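Local coordinates for replication protein A (Methanococcus maripaludis, PDB 3E0E) that probably binds DNA; this fragment is an OB-fold domain of the longer protein, at residues I69-G74 / G91-S96. Numbering follows the deposited sequence.
Sequences IAEVSG and GIIEKS
Ile69 and Glu94 form an antiparallel hydrogen-bonded pair, joined by two backbone bonds. The bond from Ile69 N to Glu94 O is 2.8 Å long and nearly straight. The return bond, from Glu94 N to Ile69 O, is longer at 3.2 Å and uses a lone pair in the carbonyl plane. Ile69 O also accepts from Ile93 N at 2.7 Å, so two successive amides grip one oxygen. Glu71 and Gly91 form the next hydrogen-bonded pair, with Glu71 N 2.8 Å from Gly91 O. Between these two pairs, Ala70 faces Ile92 in a non-hydrogen-bonded pair. Ile93 and Glu94 together oppose Ile69, which makes a classic beta bulge, and the chain of this OB-fold domain turns a corner at Ile93. Strand 12-29 pairs with the other edge of strand 69-78. The side-chain contacts between the segments lie on the face of Ile69 and Glu71. Ile93 lays its side chain over the backbone of strand 69-78, and its CD1 reaches Glu71 CB at 3.6 Å. CG of Glu71 is anti to the backbone N (chi1 -173°), and the extended chain brings OE2 to 3.7 Å from Ile93 CD1. Ile69 and Glu94 run side by side, with CD1 of Ile69 3.5 Å from OE2 of Glu94. On the other face, Ile92 packs on Phe62.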
loop_
_atom_site.group_PDB
_atom_site.type_symbol
_atom_site.label_atom_id
_atom_site.label_comp_id
_atom_site.label_asym_id
_atom_site.label_seq_id
_atom_site.Cartn_x
_atom_site.Cartn_y
_atom_site.Cartn_z
ATOM N N ILE A 69 4.138 -5.207 8.965
ATOM C CA ILE A 69 4.837 -5.551 7.737
ATOM C C ILE A 69 3.743 -6.216 6.912
ATOM O O ILE A 69 3.176 -7.236 7.305
ATOM C CB ILE A 69 6.000 -6.523 7.988
ATOM C CG1 ILE A 69 6.980 -5.890 8.978
ATOM C CG2 ILE A 69 6.708 -6.828 6.672
ATOM C CD1 ILE A 69 8.173 -6.740 9.310
ATOM N N ALA A 70 3.435 -5.618 5.770
ATOM C CA ALA A 70 2.363 -6.130 4.944
ATOM C C ALA A 70 2.762 -6.595 3.559
ATOM O O ALA A 70 3.745 -6.125 2.985
ATOM C CB ALA A 70 1.273 -5.065 4.831
ATOM N N GLU A 71 1.979 -7.538 3.041
ATOM C CA GLU A 71 2.166 -8.053 1.696
ATOM C C GLU A 71 1.151 -7.255 0.900
ATOM O O GLU A 71 -0.054 -7.431 1.063
ATOM C CB GLU A 71 1.825 -9.538 1.626
ATOM C CG GLU A 71 2.173 -10.155 0.285
ATOM C CD GLU A 71 1.971 -11.654 0.263
ATOM O OE1 GLU A 71 2.400 -12.295 -0.720
ATOM O OE2 GLU A 71 1.386 -12.191 1.227
ATOM N N VAL A 72 1.647 -6.365 0.050
ATOM C CA VAL A 72 0.789 -5.502 -0.746
ATOM C C VAL A 72 0.898 -5.816 -2.227
ATOM O O VAL A 72 1.971 -5.707 -2.803
ATOM C CB VAL A 72 1.174 -4.019 -0.544
ATOM C CG1 VAL A 72 0.255 -3.135 -1.348
ATOM C CG2 VAL A 72 1.114 -3.654 0.935
ATOM N N SER A 73 -0.218 -6.195 -2.840
ATOM C CA SER A 73 -0.241 -6.509 -4.262
ATOM C C SER A 73 -1.048 -5.431 -4.963
ATOM O O SER A 73 -2.119 -5.062 -4.499
ATOM C CB SER A 73 -0.894 -7.870 -4.495
ATOM O OG SER A 73 -0.196 -8.890 -3.808
ATOM N N GLY A 74 -0.538 -4.923 -6.077
ATOM C CA GLY A 74 -1.270 -3.886 -6.767
ATOM C C GLY A 74 -0.637 -3.420 -8.057
ATOM O O GLY A 74 0.305 -4.034 -8.557
ATOM N N GLY A 91 -2.325 -8.039 2.982
ATOM C CA GLY A 91 -2.368 -8.995 4.072
ATOM C C GLY A 91 -1.241 -8.658 5.016
ATOM O O GLY A 91 -0.248 -8.066 4.605
ATOM N N ILE A 92 -1.380 -9.022 6.283
ATOM C CA ILE A 92 -0.337 -8.732 7.256
ATOM C C ILE A 92 0.620 -9.911 7.403
ATOM O O ILE A 92 0.209 -11.024 7.738
ATOM C CB ILE A 92 -0.948 -8.403 8.632
ATOM C CG1 ILE A 92 -1.878 -7.196 8.509
ATOM C CG2 ILE A 92 0.153 -8.127 9.641
ATOM C CD1 ILE A 92 -2.665 -6.903 9.752
ATOM N N ILE A 93 1.896 -9.658 7.144
ATOM C CA ILE A 93 2.921 -10.683 7.261
ATOM C C ILE A 93 3.330 -10.807 8.724
ATOM O O ILE A 93 3.307 -11.892 9.304
ATOM C CB ILE A 93 4.167 -10.313 6.436
ATOM C CG1 ILE A 93 3.791 -10.185 4.958
ATOM C CG2 ILE A 93 5.273 -11.331 6.673
ATOM C CD1 ILE A 93 3.126 -11.398 4.370
ATOM N N GLU A 94 3.690 -9.675 9.314
ATOM C CA GLU A 94 4.114 -9.627 10.705
ATOM C C GLU A 94 3.538 -8.376 11.353
ATOM O O GLU A 94 3.745 -7.262 10.870
ATOM C CB GLU A 94 5.642 -9.609 10.775
ATOM C CG GLU A 94 6.225 -9.542 12.173
ATOM C CD GLU A 94 7.733 -9.663 12.163
ATOM O OE1 GLU A 94 8.244 -10.794 12.010
ATOM O OE2 GLU A 94 8.408 -8.623 12.290
ATOM N N LYS A 95 2.805 -8.559 12.443
ATOM C CA LYS A 95 2.210 -7.423 13.130
ATOM C C LYS A 95 3.269 -6.590 13.833
ATOM O O LYS A 95 4.288 -7.112 14.290
ATOM C CB LYS A 95 1.162 -7.895 14.138
ATOM C CG LYS A 95 -0.116 -8.407 13.497
ATOM C CD LYS A 95 -1.231 -8.565 14.521
ATOM C CE LYS A 95 -0.960 -9.708 15.485
ATOM N NZ LYS A 95 -0.990 -11.029 14.799
ATOM N N SER A 96 3.017 -5.288 13.913
ATOM C CA SER A 96 3.938 -4.357 14.550
ATOM C C SER A 96 4.416 -4.862 15.904
ATOM O O SER A 96 5.591 -4.737 16.245
ATOM C CB SER A 96 3.263 -2.999 14.734
ATOM O OG SER A 96 4.071 -2.138 15.515
#